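Local coordinates for homoserine kinase (Listeria monocytogenes, PDB 3HUL), which probably catalyses the ATP-dependent phosphorylation of L-homoserine to O-phospho-L-homoserine, a step in threonine biosynthesis, as a member of the GHMP kinase family, at residues N64-L69 with T102-N107; C155-F160 with T250-A255. All coordinates share one frame; numbering follows the deposited sequence.

Overall arrangement
Contact 1 (64-69 with 102-107) and contact 2 (155-160 with 250-255) lie on opposite sides of the chain's centre, their centres about 37 Å and their nearest atoms about 27 Å apart. Contact 1 is a surface contact within the N-terminal GHMP family region; contact 2 is buried in the four-stranded sheet of the C-terminal half. The predicted ATP-binding segment, residues 81-91, links them indirectly. It includes the start of helix 88-103, whose far end belongs to contact 1, while the side chain of its Arg84 comes within about 3 Å of that of Thr250 in contact 2. Contact 2 thus borders the predicted nucleotide site, and contact 1 lies away from it.

Contact 1 of 2, residues N64-L69 with T102-N107; sequences NLAPNL and TLAELN
Leu65, Ala66 and Leu69 meet Leu103, Ala104 and Leu106 through aliphatic carbons alone, and no ring, amide or carboxylate presents a face or an edge across this contact. Two helix ends and the loops that follow them come together here, at the exits of helices 57-65 and 88-103 in the N-terminal region of the GHMP kinase fold. Past the first helix, a type I beta turn from Ala66 to Leu69 reverses the chain, closed by a weak hydrogen bond from Leu69 N to Ala66 O. The second helix ends in a Schellman motif, where Glu105 takes a positive phi of 54° and its N donates a hydrogen bond to Thr102 O, 3.1 Å away.

The turn brings Ala66 and Leu69 against the end of helix 88-103. With CG anti to its carbonyl carbon (chi1 -81°), Leu69 carries its branch toward helix 88-103, where the methyl CD2 makes its contacts across the interface. Leu69 comes in roughly perpendicular to the Leu103 side chain, its CD2 3.7 Å from Leu103 CB. On the other segment, Leu106 reaches back with CD1 toward Leu65 CD2, a looser approach at 4.3 Å. Leu65 and Ala66 also rest on Ala100 of helix 88-103, and Trp40 touches Leu69.

No hydrogen bond joins the two segments, so dispersion and the hydrophobic effect account for the direct contact. The carboxylate of Glu105 serves a different interface, where OE2 forms a salt bridge with Arg290 of the second subunit. At the middle of the patch Ala104 CB meets two partners, Ala66 CB at 3.7 Å and Leu69 CD2 at 3.6 Å.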
loop_
_atom_site.group_PDB
_atom_site.type_symbol
_atom_site.label_atom_id
_atom_site.label_comp_id
_atom_site.label_asym_id
_atom_site.label_seq_id
_atom_site.Cartn_x
_atom_site.Cartn_y
_atom_site.Cartn_z
ATOM N N ASN A 64 27.495 -19.298 -20.053
ATOM C CA ASN A 64 27.251 -18.099 -20.847
ATOM C C ASN A 64 27.595 -16.831 -20.099
ATOM O O ASN A 64 27.953 -15.830 -20.721
ATOM C CB ASN A 64 25.798 -18.056 -21.360
ATOM C CG ASN A 64 25.565 -18.931 -22.611
ATOM O OD1 ASN A 64 24.548 -18.777 -23.287
ATOM N ND2 ASN A 64 26.502 -19.846 -22.918
ATOM N N LEU A 65 27.468 -16.854 -18.768
ATOM C CA LEU A 65 27.880 -15.703 -17.939
ATOM C C LEU A 65 29.342 -15.799 -17.518
ATOM O O LEU A 65 30.010 -14.772 -17.313
ATOM C CB LEU A 65 27.027 -15.577 -16.663
ATOM C CG LEU A 65 25.635 -14.957 -16.707
ATOM C CD1 LEU A 65 24.669 -16.039 -17.068
ATOM C CD2 LEU A 65 25.252 -14.398 -15.336
ATOM N N ALA A 66 29.814 -17.032 -17.340
ATOM C CA ALA A 66 31.180 -17.278 -16.885
ATOM C C ALA A 66 31.789 -18.425 -17.702
ATOM O O ALA A 66 31.740 -19.586 -17.278
ATOM C CB ALA A 66 31.207 -17.576 -15.369
ATOM N N PRO A 67 32.333 -18.099 -18.897
ATOM C CA PRO A 67 32.801 -19.131 -19.828
ATOM C C PRO A 67 33.963 -19.915 -19.232
ATOM O O PRO A 67 34.061 -21.125 -19.434
ATOM C CB PRO A 67 33.271 -18.328 -21.051
ATOM C CG PRO A 67 32.679 -16.942 -20.877
ATOM C CD PRO A 67 32.591 -16.738 -19.407
ATOM N N ASN A 68 34.779 -19.213 -18.451
ATOM C CA ASN A 68 36.033 -19.723 -17.927
ATOM C C ASN A 68 35.894 -20.394 -16.555
ATOM O O ASN A 68 36.900 -20.699 -15.921
ATOM C CB ASN A 68 37.087 -18.592 -17.905
ATOM C CG ASN A 68 37.420 -18.065 -19.315
ATOM O OD1 ASN A 68 37.264 -18.787 -20.316
ATOM N ND2 ASN A 68 37.879 -16.804 -19.399
ATOM N N LEU A 69 34.652 -20.618 -16.110
ATOM C CA LEU A 69 34.358 -21.439 -14.923
ATOM C C LEU A 69 35.046 -22.804 -14.958
ATOM O O LEU A 69 35.129 -23.434 -16.015
ATOM C CB LEU A 69 32.853 -21.704 -14.804
ATOM C CG LEU A 69 31.891 -20.673 -14.199
ATOM C CD1 LEU A 69 30.496 -21.275 -14.116
ATOM C CD2 LEU A 69 32.337 -20.121 -12.830
ATOM N N THR A 102 27.892 -17.198 -8.186
ATOM C CA THR A 102 28.618 -17.632 -7.001
ATOM C C THR A 102 30.029 -18.167 -7.347
ATOM O O THR A 102 31.019 -17.648 -6.827
ATOM C CB THR A 102 27.774 -18.552 -6.080
ATOM O OG1 THR A 102 26.646 -17.800 -5.610
ATOM C CG2 THR A 102 28.557 -18.983 -4.858
ATOM N N LEU A 103 30.130 -19.133 -8.255
ATOM C CA LEU A 103 31.445 -19.721 -8.580
ATOM C C LEU A 103 32.436 -18.786 -9.261
ATOM O O LEU A 103 33.640 -18.983 -9.138
ATOM C CB LEU A 103 31.305 -21.012 -9.378
ATOM C CG LEU A 103 30.584 -22.188 -8.721
ATOM C CD1 LEU A 103 30.365 -23.294 -9.746
ATOM C CD2 LEU A 103 31.333 -22.716 -7.504
ATOM N N ALA A 104 31.963 -17.758 -9.955
ATOM C CA ALA A 104 32.873 -16.790 -10.592
ATOM C C ALA A 104 32.885 -15.469 -9.844
ATOM O O ALA A 104 33.518 -14.496 -10.277
ATOM C CB ALA A 104 32.511 -16.566 -12.051
ATOM N N GLU A 105 32.170 -15.434 -8.719
ATOM C CA GLU A 105 32.176 -14.282 -7.832
ATOM C C GLU A 105 31.828 -13.001 -8.582
ATOM O O GLU A 105 32.542 -12.001 -8.488
ATOM C CB GLU A 105 33.549 -14.144 -7.145
ATOM C CG GLU A 105 34.182 -15.455 -6.660
ATOM C CD GLU A 105 35.245 -15.232 -5.584
ATOM O OE1 GLU A 105 36.143 -14.360 -5.763
ATOM O OE2 GLU A 105 35.172 -15.933 -4.549
ATOM N N LEU A 106 30.722 -13.020 -9.321
ATOM C CA LEU A 106 30.317 -11.841 -10.108
ATOM C C LEU A 106 29.644 -10.775 -9.256
ATOM O O LEU A 106 29.628 -9.588 -9.614
ATOM C CB LEU A 106 29.397 -12.257 -11.256
ATOM C CG LEU A 106 29.966 -13.330 -12.193
ATOM C CD1 LEU A 106 28.900 -13.906 -13.123
ATOM C CD2 LEU A 106 31.138 -12.739 -12.979
ATOM N N ASN A 107 29.090 -11.192 -8.121
ATOM C CA ASN A 107 28.419 -10.270 -7.224
ATOM C C ASN A 107 27.368 -9.410 -7.975
ATOM O O ASN A 107 27.278 -8.199 -7.804
ATOM C CB ASN A 107 29.469 -9.419 -6.465
ATOM C CG ASN A 107 28.856 -8.573 -5.353
ATOM O OD1 ASN A 107 27.793 -8.900 -4.819
ATOM N ND2 ASN A 107 29.519 -7.477 -5.010
#

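Contact 2 of 2, residues C155-F160 with T250-A255; sequences CALIAF and TVLVFA
Strands 156-161 and 251-255 are the antiparallel central pair of a four-stranded sheet with the 2-3-1-4 strand order of a ferredoxin-like fold, as in the C-terminal domain of GHMP kinases. Six backbone hydrogen bonds join them at the hydrogen-bonded pairs Ala156-Ala255, Ile158-Val253 and Phe160-Val251. Val253 N reaches Ile158 O at 2.8 Å, and Ile158 N returns a bond to Val253 O. Val251 N to Phe160 O is the longest at 3.3 Å.

On the face that carries Leu157 and Phe254, the two side chains run alongside each other in one direction. With CG turned beside its backbone N (chi1 -68°), Leu157 sets CD2 over the Phe254 ring in a CH-pi contact, 3.9 Å from the centroid. Cys155 SG comes instead to the ring's edge, 3.9 Å from CD1 of Phe254. Leu252 continues this face, its CD2 3.6 Å from Ala159 CB.

The face of Ile158, Phe160 and Val253 is covered by helices 227-235 and 260-268. Here Val253 CG2 meets the edge of the Phe160 ring at CE2, 4.1 Å away. Strands 275-280 and 241-244 extend the sheet beyond this pair by backbone bonds.

At one end, Thr250 forms a backbone hydrogen bond with Arg84 of the predicted ATP-binding segment. The amides and carbonyls of the hydrogen-bonded pairs satisfy one another in the buried interior, so the side chains on the two faces can meet through carbon, sulfur and ring contacts.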
loop_
_atom_site.group_PDB
_atom_site.type_symbol
_atom_site.label_atom_id
_atom_site.label_comp_id
_atom_site.label_asym_id
_atom_site.label_seq_id
_atom_site.Cartn_x
_atom_site.Cartn_y
_atom_site.Cartn_z
ATOM N N CYS A 155 -3.961 -15.878 0.121
ATOM C CA CYS A 155 -4.242 -16.712 -1.049
ATOM C C CYS A 155 -3.465 -18.019 -1.013
ATOM O O CYS A 155 -2.237 -18.010 -0.820
ATOM C CB CYS A 155 -3.888 -15.972 -2.340
ATOM S SG CYS A 155 -4.437 -16.763 -3.879
ATOM N N ALA A 156 -4.180 -19.132 -1.189
ATOM C CA ALA A 156 -3.555 -20.398 -1.509
ATOM C C ALA A 156 -3.883 -20.825 -2.946
ATOM O O ALA A 156 -4.817 -20.324 -3.563
ATOM C CB ALA A 156 -3.961 -21.477 -0.518
ATOM N N LEU A 157 -3.083 -21.715 -3.497
ATOM C CA LEU A 157 -3.345 -22.159 -4.861
ATOM C C LEU A 157 -3.532 -23.675 -4.949
ATOM O O LEU A 157 -2.797 -24.447 -4.329
ATOM C CB LEU A 157 -2.233 -21.711 -5.795
ATOM C CG LEU A 157 -2.137 -20.199 -6.036
ATOM C CD1 LEU A 157 -1.214 -19.561 -4.973
ATOM C CD2 LEU A 157 -1.624 -19.958 -7.422
ATOM N N ILE A 158 -4.532 -24.095 -5.708
ATOM C CA ILE A 158 -4.682 -25.506 -5.992
ATOM C C ILE A 158 -4.314 -25.735 -7.444
ATOM O O ILE A 158 -4.942 -25.197 -8.347
ATOM C CB ILE A 158 -6.110 -26.021 -5.690
ATOM C CG1 ILE A 158 -6.324 -26.156 -4.179
ATOM C CG2 ILE A 158 -6.335 -27.357 -6.346
ATOM C CD1 ILE A 158 -6.848 -24.908 -3.520
ATOM N N ALA A 159 -3.282 -26.539 -7.650
ATOM C CA ALA A 159 -2.746 -26.783 -8.978
ATOM C C ALA A 159 -3.215 -28.139 -9.505
ATOM O O ALA A 159 -2.996 -29.177 -8.862
ATOM C CB ALA A 159 -1.232 -26.744 -8.932
ATOM N N PHE A 160 -3.852 -28.124 -10.667
ATOM C CA PHE A 160 -4.069 -29.357 -11.411
ATOM C C PHE A 160 -2.875 -29.547 -12.317
ATOM O O PHE A 160 -2.755 -28.874 -13.346
ATOM C CB PHE A 160 -5.299 -29.258 -12.291
ATOM C CG PHE A 160 -6.591 -29.341 -11.559
ATOM C CD1 PHE A 160 -7.299 -30.531 -11.526
ATOM C CD2 PHE A 160 -7.137 -28.206 -10.942
ATOM C CE1 PHE A 160 -8.528 -30.608 -10.886
ATOM C CE2 PHE A 160 -8.355 -28.271 -10.296
ATOM C CZ PHE A 160 -9.054 -29.478 -10.259
ATOM N N THR A 250 -0.917 -26.735 -16.821
ATOM C CA THR A 250 -1.523 -26.751 -15.484
ATOM C C THR A 250 -2.556 -25.642 -15.314
ATOM O O THR A 250 -2.462 -24.591 -15.961
ATOM C CB THR A 250 -0.546 -26.872 -14.259
ATOM O OG1 THR A 250 -0.417 -25.620 -13.575
ATOM C CG2 THR A 250 0.743 -27.430 -14.616
ATOM N N VAL A 251 -3.572 -25.941 -14.501
ATOM C CA VAL A 251 -4.641 -25.023 -14.157
ATOM C C VAL A 251 -4.450 -24.706 -12.675
ATOM O O VAL A 251 -4.182 -25.607 -11.852
ATOM C CB VAL A 251 -6.041 -25.633 -14.411
ATOM C CG1 VAL A 251 -7.162 -24.714 -13.898
ATOM C CG2 VAL A 251 -6.270 -25.920 -15.909
ATOM N N LEU A 252 -4.514 -23.413 -12.351
ATOM C CA LEU A 252 -4.467 -22.969 -10.968
ATOM C C LEU A 252 -5.804 -22.428 -10.505
ATOM O O LEU A 252 -6.479 -21.689 -11.231
ATOM C CB LEU A 252 -3.371 -21.914 -10.745
ATOM C CG LEU A 252 -1.930 -22.340 -10.988
ATOM C CD1 LEU A 252 -1.039 -21.106 -11.112
ATOM C CD2 LEU A 252 -1.389 -23.291 -9.903
ATOM N N VAL A 253 -6.174 -22.805 -9.284
ATOM C CA VAL A 253 -7.352 -22.293 -8.642
ATOM C C VAL A 253 -6.835 -21.363 -7.556
ATOM O O VAL A 253 -6.010 -21.745 -6.744
ATOM C CB VAL A 253 -8.204 -23.435 -8.011
ATOM C CG1 VAL A 253 -9.359 -22.888 -7.135
ATOM C CG2 VAL A 253 -8.745 -24.410 -9.102
ATOM N N PHE A 254 -7.319 -20.133 -7.547
ATOM C CA PHE A 254 -6.901 -19.176 -6.512
ATOM C C PHE A 254 -8.007 -19.121 -5.447
ATOM O O PHE A 254 -9.164 -18.954 -5.788
ATOM C CB PHE A 254 -6.645 -17.782 -7.134
ATOM C CG PHE A 254 -5.463 -17.736 -8.111
ATOM C CD1 PHE A 254 -4.243 -17.164 -7.728
ATOM C CD2 PHE A 254 -5.583 -18.246 -9.403
ATOM C CE1 PHE A 254 -3.137 -17.133 -8.620
ATOM C CE2 PHE A 254 -4.506 -18.211 -10.316
ATOM C CZ PHE A 254 -3.265 -17.651 -9.916
ATOM N N ALA A 255 -7.654 -19.242 -4.174
ATOM C CA ALA A 255 -8.674 -19.350 -3.108
ATOM C C ALA A 255 -8.218 -18.791 -1.782
ATOM O O ALA A 255 -7.040 -18.826 -1.480
ATOM C CB ALA A 255 -9.060 -20.841 -2.911
#